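Long-range contact in probable tRNA pseudouridine synthase D (Methanosarcina mazei, PDB 1Z2Z), which probably converts the uridine at position 13 of transfer RNAs into pseudouridine: residues Leu292-Arg304 and Tyr344-Ile356. Residues are numbered along the deposited sequence; the frame is centred on the assembly and turned at random.
Sequences LNRAVEGDIVCFR and YNTEFASGIPGEI
Ile300 lays the end of its side chain over the backbone of Glu347-Ala349. CD1 is 3.8 Å from Ala349 CB and also touches the carbonyl oxygen of Glu347. The side chain is extended at chi2 (-177°), which carries CD1 out to this backbone. Glu347 crosses it at a slant. With CG anti to the backbone N (chi1 -180°), Glu347 brings OE2 within 3.5 Å of Ile300 CD1, a polar atom beside a methyl group. Lys317 is a long, weak ion-pair partner of that carboxylate and hydrogen-bonds Ser350 OG. Replacing Ile300 with alanine removes the methyl that reaches Ala349 and Glu347, and would probably leave a gap beside the Glu347-Ala349 backbone.

Next to it the type II turn Val296-Asp299 meets the start of helix 352-363. Ser350 N donates to Gly298 O at 2.7 Å. The bond is bent, with 139° at the hydrogen. It is the one hydrogen bond between the two segments. Gly298 has a positive phi, which favours glycine. Gly351 is the N-cap of the helix, and its backbone angles also suit glycine.

Pro353, in the first turn of the helix, fits against the same turn. Val296 CG2 packs against CD and CG of the Pro353 ring, 3.3 Å from CD. Asp299 crosses the proline at about a right angle, with OD1 3.5 Å from Pro353 CB. Asp299 OD2 accepts a weak bond from Val296 N and forms a salt bridge with Arg285 of helix 263-287.

The contact thus joins the type II turn of Val296-Asp299 to a helix start, away from the predicted nucleophile Asp86. Its chemistry is two small apolar contacts and several carbon-oxygen contacts around one backbone hydrogen bond, with the buried Asp299 carboxylate probably stabilised by Arg285.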
loop_
_atom_site.group_PDB
_atom_site.type_symbol
_atom_site.label_atom_id
_atom_site.label_comp_id
_atom_site.label_asym_id
_atom_site.label_seq_id
_atom_site.Cartn_x
_atom_site.Cartn_y
_atom_site.Cartn_z
ATOM N N LEU A 292 1.650 20.164 -3.284
ATOM C CA LEU A 292 2.287 19.235 -2.370
ATOM C C LEU A 292 3.804 19.372 -2.360
ATOM O O LEU A 292 4.465 18.860 -1.456
ATOM C CB LEU A 292 1.882 17.803 -2.737
ATOM C CG LEU A 292 0.374 17.574 -2.938
ATOM C CD1 LEU A 292 0.111 16.120 -3.300
ATOM C CD2 LEU A 292 -0.389 17.964 -1.671
ATOM N N ASN A 293 4.355 20.063 -3.353
ATOM C CA ASN A 293 5.799 20.245 -3.406
ATOM C C ASN A 293 6.254 21.685 -3.115
ATOM O O ASN A 293 7.340 22.099 -3.527
ATOM C CB ASN A 293 6.342 19.791 -4.761
ATOM C CG ASN A 293 5.659 20.469 -5.908
ATOM O OD1 ASN A 293 6.053 20.311 -7.056
ATOM N ND2 ASN A 293 4.618 21.231 -5.606
ATOM N N ARG A 294 5.416 22.441 -2.411
ATOM C CA ARG A 294 5.728 23.819 -2.035
ATOM C C ARG A 294 5.272 24.079 -0.604
ATOM O O ARG A 294 4.164 23.702 -0.206
ATOM C CB ARG A 294 5.058 24.822 -2.982
ATOM C CG ARG A 294 5.764 24.958 -4.319
ATOM C CD ARG A 294 5.059 25.942 -5.238
ATOM N NE ARG A 294 5.653 25.930 -6.576
ATOM C CZ ARG A 294 5.094 26.468 -7.660
ATOM N NH1 ARG A 294 3.914 27.071 -7.579
ATOM N NH2 ARG A 294 5.716 26.397 -8.831
ATOM N N ALA A 295 6.130 24.720 0.177
ATOM C CA ALA A 295 5.795 25.000 1.565
ATOM C C ALA A 295 5.167 26.383 1.761
ATOM O O ALA A 295 5.366 27.290 0.954
ATOM C CB ALA A 295 7.050 24.857 2.432
ATOM N N VAL A 296 4.396 26.530 2.836
ATOM C CA VAL A 296 3.751 27.799 3.170
ATOM C C VAL A 296 3.981 28.097 4.647
ATOM O O VAL A 296 4.817 27.465 5.291
ATOM C CB VAL A 296 2.227 27.767 2.919
ATOM C CG1 VAL A 296 1.953 27.486 1.460
ATOM C CG2 VAL A 296 1.565 26.729 3.813
ATOM N N GLU A 297 3.246 29.051 5.197
ATOM C CA GLU A 297 3.440 29.370 6.600
ATOM C C GLU A 297 2.884 28.280 7.510
ATOM O O GLU A 297 1.704 27.940 7.444
ATOM C CB GLU A 297 2.797 30.715 6.939
ATOM C CG GLU A 297 3.470 31.911 6.285
ATOM C CD GLU A 297 2.821 33.219 6.679
ATOM O OE1 GLU A 297 3.329 34.286 6.271
ATOM O OE2 GLU A 297 1.799 33.179 7.398
ATOM N N GLY A 298 3.751 27.736 8.360
ATOM C CA GLY A 298 3.343 26.694 9.285
ATOM C C GLY A 298 2.900 25.425 8.588
ATOM O O GLY A 298 1.933 24.797 9.010
ATOM N N ASP A 299 3.623 25.046 7.536
ATOM C CA ASP A 299 3.312 23.854 6.752
ATOM C C ASP A 299 3.775 22.543 7.421
ATOM O O ASP A 299 3.102 21.515 7.296
ATOM C CB ASP A 299 3.945 23.977 5.351
ATOM C CG ASP A 299 2.988 23.585 4.221
ATOM O OD1 ASP A 299 2.044 22.805 4.465
ATOM O OD2 ASP A 299 3.192 24.042 3.077
ATOM N N ILE A 300 4.905 22.589 8.133
ATOM C CA ILE A 300 5.506 21.421 8.815
ATOM C C ILE A 300 6.079 20.411 7.825
ATOM O O ILE A 300 5.341 19.723 7.124
ATOM C CB ILE A 300 4.506 20.657 9.737
ATOM C CG1 ILE A 300 4.160 21.495 10.964
ATOM C CG2 ILE A 300 5.134 19.351 10.228
ATOM C CD1 ILE A 300 3.245 20.784 11.939
ATOM N N VAL A 301 7.401 20.313 7.777
ATOM C CA VAL A 301 8.038 19.375 6.865
ATOM C C VAL A 301 8.843 18.313 7.628
ATOM O O VAL A 301 8.839 18.286 8.864
ATOM C CB VAL A 301 8.956 20.129 5.841
ATOM C CG1 VAL A 301 8.161 21.225 5.145
ATOM C CG2 VAL A 301 10.176 20.731 6.539
ATOM N N CYS A 302 9.494 17.423 6.883
ATOM C CA CYS A 302 10.334 16.373 7.461
ATOM C C CYS A 302 11.613 16.319 6.632
ATOM O O CYS A 302 11.677 16.861 5.523
ATOM C CB CYS A 302 9.630 14.993 7.455
ATOM S SG CYS A 302 9.601 14.068 5.863
ATOM N N PHE A 303 12.636 15.685 7.186
ATOM C CA PHE A 303 13.914 15.568 6.511
ATOM C C PHE A 303 14.280 14.101 6.517
ATOM O O PHE A 303 13.697 13.320 7.270
ATOM C CB PHE A 303 14.982 16.360 7.267
ATOM C CG PHE A 303 14.557 17.749 7.617
ATOM C CD1 PHE A 303 14.634 18.771 6.674
ATOM C CD2 PHE A 303 14.020 18.025 8.872
ATOM C CE1 PHE A 303 14.165 20.047 6.969
ATOM C CE2 PHE A 303 13.548 19.294 9.179
ATOM C CZ PHE A 303 13.622 20.313 8.226
ATOM N N ARG A 304 15.246 13.731 5.686
ATOM C CA ARG A 304 15.692 12.347 5.615
ATOM C C ARG A 304 16.580 12.028 6.822
ATOM O O ARG A 304 17.486 12.798 7.158
ATOM C CB ARG A 304 16.451 12.111 4.308
ATOM C CG ARG A 304 17.644 13.024 4.109
ATOM C CD ARG A 304 18.278 12.864 2.725
ATOM N NE ARG A 304 17.416 13.319 1.628
ATOM C CZ ARG A 304 16.456 12.590 1.061
ATOM N NH1 ARG A 304 16.218 11.355 1.476
ATOM N NH2 ARG A 304 15.740 13.096 0.068
ATOM N N TYR A 344 -2.270 11.120 19.762
ATOM C CA TYR A 344 -2.423 11.917 20.972
ATOM C C TYR A 344 -1.150 12.704 21.221
ATOM O O TYR A 344 -0.968 13.299 22.284
ATOM C CB TYR A 344 -2.747 11.022 22.171
ATOM C CG TYR A 344 -1.621 10.115 22.624
ATOM C CD1 TYR A 344 -0.440 10.640 23.146
ATOM C CD2 TYR A 344 -1.755 8.734 22.578
ATOM C CE1 TYR A 344 0.574 9.815 23.615
ATOM C CE2 TYR A 344 -0.745 7.896 23.046
ATOM C CZ TYR A 344 0.414 8.445 23.565
ATOM O OH TYR A 344 1.407 7.634 24.062
ATOM N N ASN A 345 -0.280 12.707 20.216
ATOM C CA ASN A 345 1.018 13.378 20.277
ATOM C C ASN A 345 1.197 14.077 18.932
ATOM O O ASN A 345 2.316 14.275 18.451
ATOM C CB ASN A 345 2.106 12.306 20.505
ATOM C CG ASN A 345 3.513 12.881 20.698
ATOM O OD1 ASN A 345 4.169 13.313 19.745
ATOM N ND2 ASN A 345 3.982 12.871 21.943
ATOM N N THR A 346 0.071 14.448 18.328
ATOM C CA THR A 346 0.079 15.111 17.026
ATOM C C THR A 346 0.261 16.605 17.171
ATOM O O THR A 346 -0.268 17.218 18.096
ATOM C CB THR A 346 -1.239 14.889 16.256
ATOM O OG1 THR A 346 -1.590 13.497 16.281
ATOM C CG2 THR A 346 -1.083 15.353 14.805
ATOM N N GLU A 347 1.001 17.179 16.230
ATOM C CA GLU A 347 1.271 18.605 16.211
ATOM C C GLU A 347 0.665 19.204 14.952
ATOM O O GLU A 347 1.296 19.200 13.895
ATOM C CB GLU A 347 2.778 18.850 16.209
ATOM C CG GLU A 347 3.189 20.309 16.200
ATOM C CD GLU A 347 4.630 20.491 15.754
ATOM O OE1 GLU A 347 5.500 19.735 16.235
ATOM O OE2 GLU A 347 4.902 21.392 14.925
ATOM N N PHE A 348 -0.561 19.711 15.055
ATOM C CA PHE A 348 -1.217 20.320 13.905
ATOM C C PHE A 348 -0.314 21.410 13.339
ATOM O O PHE A 348 0.470 22.003 14.066
ATOM C CB PHE A 348 -2.564 20.926 14.313
ATOM C CG PHE A 348 -3.450 19.980 15.072
ATOM C CD1 PHE A 348 -3.344 18.601 14.887
ATOM C CD2 PHE A 348 -4.401 20.468 15.968
ATOM C CE1 PHE A 348 -4.176 17.717 15.590
ATOM C CE2 PHE A 348 -5.240 19.598 16.676
ATOM C CZ PHE A 348 -5.125 18.219 16.487
ATOM N N ALA A 349 -0.414 21.661 12.039
ATOM C CA ALA A 349 0.397 22.691 11.404
ATOM C C ALA A 349 -0.241 24.071 11.642
ATOM O O ALA A 349 -1.314 24.170 12.235
ATOM C CB ALA A 349 0.512 22.407 9.912
ATOM N N SER A 350 0.420 25.131 11.189
ATOM C CA SER A 350 -0.119 26.477 11.367
ATOM C C SER A 350 -0.329 27.161 10.032
ATOM O O SER A 350 0.270 26.777 9.029
ATOM C CB SER A 350 0.817 27.335 12.224
ATOM O OG SER A 350 0.774 26.950 13.589
ATOM N N GLY A 351 -1.178 28.183 10.029
ATOM C CA GLY A 351 -1.456 28.915 8.805
ATOM C C GLY A 351 -2.574 28.256 8.020
ATOM O O GLY A 351 -3.457 27.624 8.605
ATOM N N ILE A 352 -2.536 28.405 6.697
ATOM C CA ILE A 352 -3.547 27.809 5.830
ATOM C C ILE A 352 -3.603 26.281 5.998
ATOM O O ILE A 352 -4.687 25.712 6.193
ATOM C CB ILE A 352 -3.281 28.137 4.341
ATOM C CG1 ILE A 352 -3.454 29.639 4.097
ATOM C CG2 ILE A 352 -4.227 27.335 3.456
ATOM C CD1 ILE A 352 -3.074 30.077 2.689
ATOM N N PRO A 353 -2.439 25.596 5.924
ATOM C CA PRO A 353 -2.454 24.133 6.078
ATOM C C PRO A 353 -3.023 23.685 7.421
ATOM O O PRO A 353 -3.692 22.650 7.514
ATOM C CB PRO A 353 -0.985 23.744 5.897
ATOM C CG PRO A 353 -0.241 24.986 6.285
ATOM C CD PRO A 353 -1.068 26.086 5.690
ATOM N N GLY A 354 -2.758 24.474 8.455
ATOM C CA GLY A 354 -3.256 24.159 9.780
ATOM C C GLY A 354 -4.770 24.202 9.799
ATOM O O GLY A 354 -5.411 23.440 10.524
ATOM N N GLU A 355 -5.343 25.098 9.005
ATOM C CA GLU A 355 -6.788 25.215 8.922
ATOM C C GLU A 355 -7.376 23.969 8.292
ATOM O O GLU A 355 -8.427 23.489 8.711
ATOM C CB GLU A 355 -7.186 26.425 8.084
ATOM C CG GLU A 355 -7.100 27.741 8.816
ATOM C CD GLU A 355 -7.619 28.889 7.983
ATOM O OE1 GLU A 355 -7.060 29.123 6.883
ATOM O OE2 GLU A 355 -8.586 29.562 8.427
ATOM N N ILE A 356 -6.701 23.450 7.277
ATOM C CA ILE A 356 -7.178 22.253 6.600
ATOM C C ILE A 356 -7.189 21.073 7.556
ATOM O O ILE A 356 -8.188 20.361 7.669
ATOM C CB ILE A 356 -6.290 21.893 5.402
ATOM C CG1 ILE A 356 -6.309 23.041 4.385
ATOM C CG2 ILE A 356 -6.759 20.585 4.793
ATOM C CD1 ILE A 356 -5.374 22.867 3.213
#